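Local coordinates for putative exported protein (Bordetella pertussis Tohama I, PDB 2PFY) that binds pyroglutamic acid as the extracytoplasmic solute receptor of a tripartite ATP-independent periplasmic transport system, probably delivering it for uptake, at residues 5-10 against 45-51; 14-20 against 116-121; 52-56 against 211-215; 73-77 against 102-107. All coordinates share one frame; numbering follows the deposited sequence.

Interaction 1: 5-10 against 45-51; sequences TMTAEQ and LLKRPEV. With PCA (pyroglutamic acid), chain E.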
# COMPACT_ATOMS: atom_id res chain seq x y z
N THR A 5 -13.34 15.46 -7.49
CA THR A 5 -11.89 15.53 -7.39
C THR A 5 -11.39 14.32 -6.63
O THR A 5 -11.98 13.91 -5.62
CB THR A 5 -11.43 16.82 -6.65
OG1 THR A 5 -11.88 17.96 -7.41
CG2 THR A 5 -9.87 16.87 -6.55
N MSE A 6 -10.33 13.72 -7.14
CA MSE A 6 -9.75 12.56 -6.52
C MSE A 6 -8.32 12.87 -6.06
O MSE A 6 -7.56 13.55 -6.77
CB MSE A 6 -9.73 11.40 -7.52
CG MSE A 6 -9.10 10.10 -6.98
SE MSE A 6 -9.42 8.62 -8.25
CE MSE A 6 -11.27 8.46 -8.36
N THR A 7 -7.96 12.33 -4.91
CA THR A 7 -6.55 12.38 -4.48
C THR A 7 -5.94 11.01 -4.76
O THR A 7 -6.58 9.97 -4.54
CB THR A 7 -6.40 12.80 -2.99
OG1 THR A 7 -5.00 12.81 -2.63
CG2 THR A 7 -7.15 11.80 -2.05
N ALA A 8 -4.71 11.01 -5.24
CA ALA A 8 -3.90 9.79 -5.36
C ALA A 8 -2.58 10.04 -4.67
O ALA A 8 -2.00 11.16 -4.73
CB ALA A 8 -3.67 9.42 -6.83
N GLU A 9 -2.09 9.00 -4.02
CA GLU A 9 -0.93 9.08 -3.12
C GLU A 9 0.44 9.31 -3.82
O GLU A 9 1.28 10.10 -3.38
CB GLU A 9 -0.89 7.75 -2.40
CG GLU A 9 -0.62 7.82 -0.98
CD GLU A 9 -0.53 6.45 -0.39
OE1 GLU A 9 -1.19 6.20 0.62
OE2 GLU A 9 0.22 5.62 -0.93
N GLN A 10 0.63 8.61 -4.92
CA GLN A 10 1.95 8.47 -5.54
C GLN A 10 2.06 9.32 -6.80
O GLN A 10 1.04 9.74 -7.38
CB GLN A 10 2.15 6.98 -5.84
CG GLN A 10 2.02 6.07 -4.59
CD GLN A 10 3.06 6.42 -3.53
OE1 GLN A 10 4.19 6.81 -3.87
NE2 GLN A 10 2.69 6.32 -2.25
N LEU A 45 -2.71 17.06 -2.63
CA LEU A 45 -3.97 17.53 -2.09
C LEU A 45 -4.11 17.06 -0.64
O LEU A 45 -4.33 17.84 0.27
CB LEU A 45 -5.12 16.97 -2.96
CG LEU A 45 -6.51 17.53 -2.97
CD1 LEU A 45 -6.44 19.06 -2.89
CD2 LEU A 45 -7.22 17.06 -4.27
N LEU A 46 -3.99 15.77 -0.43
CA LEU A 46 -4.04 15.14 0.89
C LEU A 46 -2.87 14.17 1.01
O LEU A 46 -2.62 13.41 0.09
CB LEU A 46 -5.33 14.31 1.04
CG LEU A 46 -6.63 15.12 1.14
CD1 LEU A 46 -7.85 14.31 0.80
CD2 LEU A 46 -6.77 15.68 2.55
N LYS A 47 -2.21 14.15 2.17
CA LYS A 47 -1.15 13.18 2.46
C LYS A 47 -1.80 11.89 2.95
O LYS A 47 -2.95 11.89 3.41
CB LYS A 47 -0.23 13.76 3.54
CG LYS A 47 0.51 15.03 3.03
CD LYS A 47 1.38 15.63 4.09
CE LYS A 47 2.21 16.82 3.46
NZ LYS A 47 1.34 17.98 3.16
N ARG A 48 -1.05 10.80 2.89
CA ARG A 48 -1.56 9.49 3.26
C ARG A 48 -2.41 9.45 4.54
O ARG A 48 -3.48 8.89 4.51
CB ARG A 48 -0.41 8.47 3.35
CG ARG A 48 -0.80 7.09 3.84
CD ARG A 48 0.42 6.14 3.82
NE ARG A 48 0.78 5.72 2.47
CZ ARG A 48 1.99 5.27 2.12
NH1 ARG A 48 2.95 5.18 3.04
NH2 ARG A 48 2.25 4.90 0.86
N PRO A 49 -1.89 10.00 5.67
CA PRO A 49 -2.67 9.97 6.91
C PRO A 49 -3.94 10.85 6.87
O PRO A 49 -4.76 10.73 7.77
CB PRO A 49 -1.71 10.57 7.97
CG PRO A 49 -0.39 10.57 7.35
CD PRO A 49 -0.57 10.64 5.88
N GLU A 50 -4.06 11.73 5.87
CA GLU A 50 -5.22 12.66 5.73
C GLU A 50 -6.32 12.19 4.78
O GLU A 50 -7.42 12.78 4.74
CB GLU A 50 -4.76 14.05 5.21
CG GLU A 50 -3.68 14.74 6.08
CD GLU A 50 -3.04 15.94 5.40
OE1 GLU A 50 -3.02 16.03 4.16
OE2 GLU A 50 -2.52 16.79 6.13
N VAL A 51 -6.01 11.18 3.96
CA VAL A 51 -6.94 10.77 2.92
C VAL A 51 -8.31 10.36 3.46
O VAL A 51 -9.32 10.84 2.98
CB VAL A 51 -6.36 9.67 2.02
CG1 VAL A 51 -7.47 9.15 1.00
CG2 VAL A 51 -5.13 10.23 1.24
N PCA E . 5.40 1.86 -1.47
CA PCA E . 4.64 2.62 -0.45
CB PCA E . 3.90 1.66 0.45
CG PCA E . 4.30 0.28 0.01
CD PCA E . 5.18 0.48 -1.18
OE PCA E . 5.63 -0.43 -1.86
C PCA E . 5.57 3.49 0.36
O PCA E . 5.19 4.39 1.11
OXT PCA E . 6.77 3.28 0.28
O HOH W 1 -3.21 14.32 -3.77

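Interaction 2: 14-20 against 116-121; sequences NYLTQNA and YGSPWP. With PCA (pyroglutamic acid), chain E.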
# COMPACT_ATOMS: atom_id res chain seq x y z
N ASN A 14 4.07 6.24 -10.94
CA ASN A 14 3.68 5.06 -10.21
C ASN A 14 2.53 4.34 -10.87
O ASN A 14 1.60 4.98 -11.35
CB ASN A 14 3.31 5.46 -8.77
CG ASN A 14 2.75 4.31 -7.98
OD1 ASN A 14 1.52 4.07 -7.98
ND2 ASN A 14 3.63 3.59 -7.28
N TYR A 15 2.56 3.02 -10.91
CA TYR A 15 1.52 2.29 -11.68
C TYR A 15 0.14 2.30 -11.00
O TYR A 15 -0.88 2.16 -11.66
CB TYR A 15 1.95 0.86 -12.06
CG TYR A 15 1.95 -0.14 -10.91
CD1 TYR A 15 0.77 -0.79 -10.51
CD2 TYR A 15 3.14 -0.44 -10.22
CE1 TYR A 15 0.78 -1.72 -9.44
CE2 TYR A 15 3.17 -1.37 -9.17
CZ TYR A 15 1.99 -2.01 -8.80
OH TYR A 15 2.04 -2.91 -7.74
N LEU A 16 0.11 2.46 -9.68
CA LEU A 16 -1.17 2.54 -8.95
C LEU A 16 -1.86 3.84 -9.30
O LEU A 16 -3.09 3.86 -9.49
CB LEU A 16 -0.95 2.43 -7.43
CG LEU A 16 -0.48 1.02 -7.02
CD1 LEU A 16 -0.04 1.03 -5.53
CD2 LEU A 16 -1.59 -0.04 -7.26
N THR A 17 -1.07 4.91 -9.38
CA THR A 17 -1.57 6.20 -9.85
C THR A 17 -2.06 6.12 -11.30
O THR A 17 -3.13 6.66 -11.61
CB THR A 17 -0.51 7.30 -9.68
OG1 THR A 17 -0.32 7.53 -8.29
CG2 THR A 17 -0.91 8.65 -10.34
N GLN A 18 -1.31 5.47 -12.19
CA GLN A 18 -1.74 5.30 -13.58
C GLN A 18 -3.00 4.44 -13.64
O GLN A 18 -3.90 4.69 -14.44
CB GLN A 18 -0.61 4.71 -14.47
CG GLN A 18 0.50 5.72 -14.74
CD GLN A 18 -0.04 7.08 -15.26
OE1 GLN A 18 -0.88 7.11 -16.16
NE2 GLN A 18 0.44 8.19 -14.67
N ASN A 19 -3.10 3.47 -12.77
CA ASN A 19 -4.32 2.64 -12.74
C ASN A 19 -5.57 3.48 -12.31
O ASN A 19 -6.67 3.35 -12.89
CB ASN A 19 -4.07 1.42 -11.85
CG ASN A 19 -5.18 0.38 -11.92
OD1 ASN A 19 -5.72 0.12 -12.97
ND2 ASN A 19 -5.52 -0.19 -10.79
N ALA A 20 -5.38 4.36 -11.33
CA ALA A 20 -6.43 5.27 -10.90
C ALA A 20 -6.82 6.28 -12.00
O ALA A 20 -8.01 6.57 -12.19
CB ALA A 20 -6.03 5.97 -9.59
N TYR A 116 -12.38 0.07 -5.20
CA TYR A 116 -11.54 -1.05 -5.64
C TYR A 116 -10.20 -1.04 -4.90
O TYR A 116 -9.85 -0.04 -4.29
CB TYR A 116 -11.35 -1.05 -7.18
CG TYR A 116 -10.32 -0.03 -7.70
CD1 TYR A 116 -8.93 -0.33 -7.71
CD2 TYR A 116 -10.74 1.22 -8.17
CE1 TYR A 116 -7.99 0.64 -8.18
CE2 TYR A 116 -9.81 2.18 -8.68
CZ TYR A 116 -8.44 1.86 -8.67
OH TYR A 116 -7.54 2.77 -9.13
N GLY A 117 -9.49 -2.19 -4.95
CA GLY A 117 -8.15 -2.36 -4.41
C GLY A 117 -7.14 -2.72 -5.50
O GLY A 117 -7.50 -3.18 -6.59
N SER A 118 -5.85 -2.49 -5.21
CA SER A 118 -4.78 -3.01 -6.06
C SER A 118 -3.57 -3.14 -5.18
O SER A 118 -3.43 -2.39 -4.21
CB SER A 118 -4.47 -2.10 -7.25
OG SER A 118 -5.51 -2.14 -8.19
N PRO A 119 -2.72 -4.14 -5.47
CA PRO A 119 -1.56 -4.36 -4.61
C PRO A 119 -0.32 -3.58 -5.08
O PRO A 119 -0.13 -3.33 -6.27
CB PRO A 119 -1.33 -5.88 -4.76
CG PRO A 119 -1.67 -6.14 -6.23
CD PRO A 119 -2.84 -5.19 -6.51
N TRP A 120 0.49 -3.17 -4.12
CA TRP A 120 1.89 -2.87 -4.35
C TRP A 120 2.63 -4.20 -4.63
O TRP A 120 2.09 -5.28 -4.36
CB TRP A 120 2.48 -2.24 -3.08
CG TRP A 120 2.06 -0.83 -2.88
CD1 TRP A 120 0.99 -0.36 -2.14
CD2 TRP A 120 2.71 0.31 -3.42
NE1 TRP A 120 0.96 1.01 -2.18
CE2 TRP A 120 2.01 1.45 -2.95
CE3 TRP A 120 3.84 0.49 -4.25
CZ2 TRP A 120 2.40 2.75 -3.28
CZ3 TRP A 120 4.23 1.79 -4.59
CH2 TRP A 120 3.51 2.90 -4.10
N PRO A 121 3.86 -4.12 -5.18
CA PRO A 121 4.68 -5.32 -5.23
C PRO A 121 5.20 -5.68 -3.82
O PRO A 121 5.00 -4.91 -2.87
CB PRO A 121 5.84 -4.92 -6.20
CG PRO A 121 5.35 -3.62 -6.90
CD PRO A 121 4.51 -2.97 -5.81
N PCA E . 5.40 1.86 -1.47
CA PCA E . 4.64 2.62 -0.45
CB PCA E . 3.90 1.66 0.45
CG PCA E . 4.30 0.28 0.01
CD PCA E . 5.18 0.48 -1.18
OE PCA E . 5.63 -0.43 -1.86
C PCA E . 5.57 3.49 0.36
O PCA E . 5.19 4.39 1.11
OXT PCA E . 6.77 3.28 0.28
O HOH W 2 -4.91 2.08 -8.58

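Interaction 3: 52-56 against 211-215; sequences KRGVQ and VIANK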
# COMPACT_ATOMS: atom_id res chain seq x y z
N LYS A 52 -8.36 9.44 4.44
CA LYS A 52 -9.68 8.91 4.85
C LYS A 52 -10.58 10.02 5.35
O LYS A 52 -11.75 10.12 4.95
CB LYS A 52 -9.55 7.83 5.92
CG LYS A 52 -10.89 7.12 6.16
CD LYS A 52 -10.94 6.47 7.53
CE LYS A 52 -11.09 7.51 8.57
NZ LYS A 52 -11.76 6.90 9.76
N ARG A 53 -10.03 10.87 6.20
CA ARG A 53 -10.78 11.98 6.77
C ARG A 53 -11.15 12.98 5.70
O ARG A 53 -12.26 13.48 5.72
CB ARG A 53 -9.95 12.62 7.90
CG ARG A 53 -10.63 13.71 8.68
CD ARG A 53 -11.68 13.11 9.59
NE ARG A 53 -12.11 14.07 10.59
CZ ARG A 53 -13.36 14.20 11.01
NH1 ARG A 53 -14.30 13.45 10.47
NH2 ARG A 53 -13.67 15.12 11.92
N GLY A 54 -10.26 13.24 4.73
CA GLY A 54 -10.59 14.13 3.62
C GLY A 54 -11.74 13.60 2.76
O GLY A 54 -12.62 14.37 2.30
N VAL A 55 -11.77 12.28 2.56
CA VAL A 55 -12.89 11.68 1.82
C VAL A 55 -14.18 11.79 2.65
O VAL A 55 -15.22 12.19 2.12
CB VAL A 55 -12.60 10.22 1.43
CG1 VAL A 55 -13.88 9.50 0.86
CG2 VAL A 55 -11.36 10.11 0.41
N GLN A 56 -14.12 11.44 3.93
CA GLN A 56 -15.31 11.55 4.83
C GLN A 56 -15.89 12.96 4.90
O GLN A 56 -17.14 13.15 4.87
CB GLN A 56 -14.90 11.20 6.26
CG GLN A 56 -15.04 9.78 6.62
CD GLN A 56 -14.83 9.54 8.12
OE1 GLN A 56 -14.15 10.30 8.80
NE2 GLN A 56 -15.42 8.47 8.63
N VAL A 211 -9.19 2.49 -3.31
CA VAL A 211 -9.85 3.69 -3.77
C VAL A 211 -11.19 3.71 -3.05
O VAL A 211 -11.97 2.75 -3.13
CB VAL A 211 -10.00 3.73 -5.29
CG1 VAL A 211 -10.99 4.86 -5.76
CG2 VAL A 211 -8.61 3.94 -5.93
N ILE A 212 -11.42 4.76 -2.30
CA ILE A 212 -12.57 4.82 -1.39
C ILE A 212 -13.34 6.12 -1.73
O ILE A 212 -12.72 7.14 -2.01
CB ILE A 212 -12.13 4.78 0.13
CG1 ILE A 212 -11.03 5.82 0.43
CG2 ILE A 212 -11.65 3.36 0.55
CD1 ILE A 212 -10.73 6.06 1.92
N ALA A 213 -14.68 6.07 -1.68
CA ALA A 213 -15.50 7.23 -2.04
C ALA A 213 -16.37 7.72 -0.88
O ALA A 213 -16.72 6.95 0.01
CB ALA A 213 -16.35 6.96 -3.32
N ASN A 214 -16.67 9.01 -0.88
CA ASN A 214 -17.63 9.59 0.10
C ASN A 214 -19.00 8.98 -0.21
O ASN A 214 -19.48 9.12 -1.33
CB ASN A 214 -17.65 11.11 -0.04
CG ASN A 214 -18.63 11.78 0.94
OD1 ASN A 214 -19.84 11.89 0.68
ND2 ASN A 214 -18.10 12.22 2.08
N LYS A 215 -19.59 8.29 0.76
CA LYS A 215 -20.87 7.57 0.55
C LYS A 215 -22.01 8.49 0.12
O LYS A 215 -22.69 8.19 -0.84
CB LYS A 215 -21.25 6.73 1.78
CG LYS A 215 -22.41 5.77 1.54
CD LYS A 215 -22.70 5.03 2.83
CE LYS A 215 -23.89 4.13 2.73
NZ LYS A 215 -24.04 3.43 4.04

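Interaction 4: 73-77 against 102-107; sequences EDPLF and LLAQRL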
# COMPACT_ATOMS: atom_id res chain seq x y z
N GLU A 73 -6.34 2.85 13.58
CA GLU A 73 -7.76 2.98 13.91
C GLU A 73 -8.54 1.66 13.91
O GLU A 73 -9.46 1.47 14.71
CB GLU A 73 -8.43 4.00 12.99
CG GLU A 73 -8.01 5.46 13.27
CD GLU A 73 -6.57 5.78 12.87
OE1 GLU A 73 -6.09 5.26 11.83
OE2 GLU A 73 -5.92 6.57 13.60
N ASP A 74 -8.20 0.74 13.01
CA ASP A 74 -8.92 -0.52 12.92
C ASP A 74 -7.98 -1.59 12.37
O ASP A 74 -7.58 -1.51 11.22
CB ASP A 74 -10.17 -0.36 12.04
CG ASP A 74 -10.99 -1.64 11.93
OD1 ASP A 74 -10.45 -2.73 12.19
OD2 ASP A 74 -12.19 -1.57 11.58
N PRO A 75 -7.67 -2.62 13.20
CA PRO A 75 -6.62 -3.60 12.90
C PRO A 75 -6.83 -4.42 11.63
O PRO A 75 -5.86 -4.88 11.05
CB PRO A 75 -6.67 -4.55 14.12
CG PRO A 75 -7.35 -3.78 15.19
CD PRO A 75 -8.33 -2.89 14.50
N LEU A 76 -8.07 -4.61 11.22
CA LEU A 76 -8.34 -5.39 10.02
C LEU A 76 -7.67 -4.74 8.78
O LEU A 76 -7.47 -5.42 7.76
CB LEU A 76 -9.84 -5.54 9.76
CG LEU A 76 -10.69 -6.17 10.90
CD1 LEU A 76 -12.21 -6.22 10.54
CD2 LEU A 76 -10.17 -7.55 11.28
N PHE A 77 -7.37 -3.45 8.88
CA PHE A 77 -6.82 -2.68 7.73
C PHE A 77 -5.29 -2.87 7.56
O PHE A 77 -4.69 -2.39 6.58
CB PHE A 77 -7.20 -1.20 7.83
CG PHE A 77 -8.67 -0.92 7.50
CD1 PHE A 77 -9.05 -0.50 6.24
CD2 PHE A 77 -9.67 -1.08 8.48
CE1 PHE A 77 -10.39 -0.25 5.92
CE2 PHE A 77 -11.03 -0.84 8.16
CZ PHE A 77 -11.38 -0.41 6.89
N LEU A 102 -14.89 -7.49 4.79
CA LEU A 102 -14.77 -6.90 6.12
C LEU A 102 -14.42 -5.42 6.10
O LEU A 102 -14.99 -4.61 6.87
CB LEU A 102 -13.75 -7.68 6.96
CG LEU A 102 -14.23 -9.06 7.43
CD1 LEU A 102 -13.06 -9.86 8.00
CD2 LEU A 102 -15.36 -8.91 8.45
N LEU A 103 -13.47 -5.04 5.25
CA LEU A 103 -13.11 -3.63 5.08
C LEU A 103 -14.27 -2.80 4.53
O LEU A 103 -14.46 -1.67 4.92
CB LEU A 103 -11.90 -3.49 4.14
CG LEU A 103 -10.59 -4.23 4.49
CD1 LEU A 103 -9.40 -3.64 3.73
CD2 LEU A 103 -10.27 -4.22 5.99
N ALA A 104 -15.02 -3.37 3.60
CA ALA A 104 -16.10 -2.67 2.93
C ALA A 104 -17.21 -2.39 3.95
O ALA A 104 -17.84 -1.31 3.94
CB ALA A 104 -16.61 -3.51 1.73
N GLN A 105 -17.41 -3.35 4.85
CA GLN A 105 -18.38 -3.18 5.91
C GLN A 105 -17.92 -2.17 6.94
O GLN A 105 -18.70 -1.28 7.29
CB GLN A 105 -18.76 -4.53 6.52
CG GLN A 105 -19.70 -5.32 5.58
CD GLN A 105 -20.73 -4.42 4.82
OE1 GLN A 105 -21.55 -3.70 5.43
NE2 GLN A 105 -20.69 -4.48 3.48
N ARG A 106 -16.66 -2.25 7.36
CA ARG A 106 -16.12 -1.27 8.32
C ARG A 106 -16.13 0.14 7.74
O ARG A 106 -16.37 1.11 8.48
CB ARG A 106 -14.71 -1.64 8.82
CG ARG A 106 -14.61 -2.96 9.64
CD ARG A 106 -15.12 -2.82 11.11
NE ARG A 106 -15.15 -4.11 11.81
CZ ARG A 106 -14.22 -4.55 12.66
NH1 ARG A 106 -13.15 -3.82 12.96
NH2 ARG A 106 -14.35 -5.74 13.21
N LEU A 107 -15.86 0.27 6.45
CA LEU A 107 -15.89 1.58 5.81
C LEU A 107 -17.31 2.14 5.64
O LEU A 107 -17.55 3.33 5.83
CB LEU A 107 -15.19 1.54 4.44
CG LEU A 107 -13.66 1.38 4.46
CD1 LEU A 107 -13.23 1.10 3.05
CD2 LEU A 107 -12.91 2.60 5.05

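Interaction 1: 5-10 against 45-51
Thr-7 and Leu-45 bring the two backbones to 6.2 Å between their CA atoms, and Glu-9 and Arg-48 come nearly as close, but no backbone hydrogen bond joins the two segments. Residues 5-7 end a strand; 45-51 is a loop that turns into a helix at Val-51. A water bridges the Thr-7 hydroxyl and the Leu-45 backbone, 2.6 Å from Thr-7 OG1 and accepting from Leu-45 N. Beside it the contact is apolar: Thr-5 CG2 meets Leu-45 CD2, and Thr-7 CG2 touches both Leu-46 CD1 (3.9 Å) and Val-51 CG1.

The polar half is a salt bridge. Arg-48 grips Glu-9 side-on: its NE donates to OE1 of Glu-9 (2.7 Å, 169° at the hydrogen) and its NH2 to OE2 of the same carboxylate (2.8 Å). Both bonds lie near the guanidinium plane but reach the oxygens from above the carboxylate, for the two planes are 68° apart. Gln-10 NE2 also donates to Glu-9 OE2 (2.9 Å), from the same face as Arg-48 NH2. The arginine side chain runs out extended and bends at chi3 (-74°), which presents NH1 and NH2 to one carboxylate oxygen of pyroglutamic acid, atom O, with NH2 at 3.0 Å. Glu-9 is thus a second-shell residue that fixes a ligand-binding arginine.

Leu-66 N also donates to Glu-9 OE1, and Arg-48 NH1 donates to Tyr-145 O. Strand 2-7 is flanked in its sheet by strands 35-40 and 62-66, while helix 15-30 meets Met-6 and Ala-8 through Phe-23 and Thr-17.

Interaction 2: 14-20 against 116-121
Leu-16 presses its CD1 methyl onto the indole of Trp-120, 3.4 Å from the centroid of the five-membered ring and 15° off the normal, a CH-pi contact. On the opposite indole face lies pyroglutamic acid, its CD 3.3 Å above the plane and offset toward the rim, so the tryptophan is held between helix and ligand. Asn-14 ND2 also touches the indole, obliquely, 3.3 Å from Trp-120 CH2. Leu-16 CD2, the other branch, reaches Ser-118 CB at 3.5 Å. Tyr-15 sends its hydroxyl across to donate to Pro-119 O (2.7 Å), while Pro-121 CG meets the edge of its ring.

Two bonds position Asn-14: as the N-cap of the helix its OD1 accepts from Thr-17 N at 3.1 Å, and more weakly from Leu-16 N, while ND2 donates to Asp-189. Farther along, a water donates to Leu-16 O and hydrogen-bonds Tyr-116 OH (2.8 Å). The same water is weakly held by Asn-19 ND2, whose stronger partner is Ala-236 O.

Residues 15-20 of helix 15-30 run roughly antiparallel to residues 116-119 of strand 112-119 (153° between their axes), whose neighbour in the sheet is strand 208-214; helices 184-189 and 223-257 pack against Tyr-15 and Pro-121.

Interaction 3: 52-56 against 211-215
Val-55 turns its side chain toward the strand, and its two methyls are divided between different parts of it. CG1, anti to the backbone N, lies against the peptide link between Ala-213 and Asn-214, 3.5 Å from Ala-213 C. CG2 faces the side chain of Ile-212, with CG1 of that isoleucine 4.3 Å away. Ile-212 points toward the helix as well, and its CD1 reaches on to Lys-52, one turn earlier, coming within 4.2 Å of Lys-52 CA. The isoleucine therefore spans about one helical turn on the side that faces the strand.

Asn-214 supplies the polar end. Its CG is anti to the backbone N (chi1 180°), and from there the amide extends to the helix backbone, where ND2 donates to Val-55 O at 2.9 Å. This bond is fairly straight, 163° at the hydrogen, and lies in the carbonyl plane and close to the amide plane. Gln-56 O is 3.1 Å from the same ND2. The axes of residues 52-56 and 211-214 run at 32° to each other, 7.7 Å apart at their closest. Lys-52 NZ and Gln-56 NE2 find their partners in Gln-110, at its side chain and its carbonyl respectively.

The two ends of one amide serve two helices: while ND2 holds Val-55 O, OD1 accepts from Ala-217 N as the N-cap of helix 215-220. Those bonds fix the rotation of the amide and tie the start of one helix to the final turn of another.

Interaction 4: 73-77 against 102-107
Arg-106 NH1 donates to Asp-74 OD2 at 2.8 Å, the shortest polar bond between the two segments and part of a salt bridge. The oxygen is met on its syn side, 29° out of the carboxylate plane, and lies at the edge of the guanidinium. Asp-74 OD1 accepts from Leu-76 N at 3.2 Å, so each carboxylate oxygen has a donor. Arg-106 bends at chi2 (-77°), which turns the guanidinium toward Asp-74. Leu-76 CD1 then sits over the centre of one guanidinium face, 3.4 Å from Arg-106 CZ, while Asp-291 pairs with NH2 of the arginine.

Deeper in, Phe-77 is held by three residues of the helix. Leu-103 CD2 stands almost exactly over the centre of its ring, 3.8 Å from the centroid and 4° off the normal, a CH-pi contact. The same methyl lies 4.0 Å from Leu-76 CB. Leu-107 CG and Arg-106 CB meet the ring at its edge, the former 3.8 Å from Phe-77 CZ. Beyond lies strand 208-214, whose Phe-210 touches Phe-77 and Leu-107 and whose Ile-212 touches Leu-107.

The bond from Leu-76 N to Asp-74 OD1 makes an Asx turn, which leads into the 3-10 segment beginning at Pro-75. The arrangement is thus an Asx turn joined by a salt bridge to helix 89-108, with an apolar core beneath it that continues to the sheet.

Overall arrangement
Interactions 1 and 2 both reach the pyroglutamic acid, one through Arg-48 and the other through Trp-120; their centres are 14 Å apart, and Gln-10 joins them, its CG packing 3.5 Å from Trp-120 CH2 and its O probably hydrogen-bonded to Thr-17 OG1. Interaction 3 reaches the same sheet as this pair. It touches interaction 1 where Leu-46 CD1 meets Gly-54 CA and interaction 2 through the probable bond from Val-211 N to Tyr-116 O. Interaction 4 packs on interaction 3 by Leu-107 CD1 and Ile-212 CG2, 3.7 Å apart. Interaction 4 is remote from the pocket, with the Phe-77 side chain about 14 Å from the ligand.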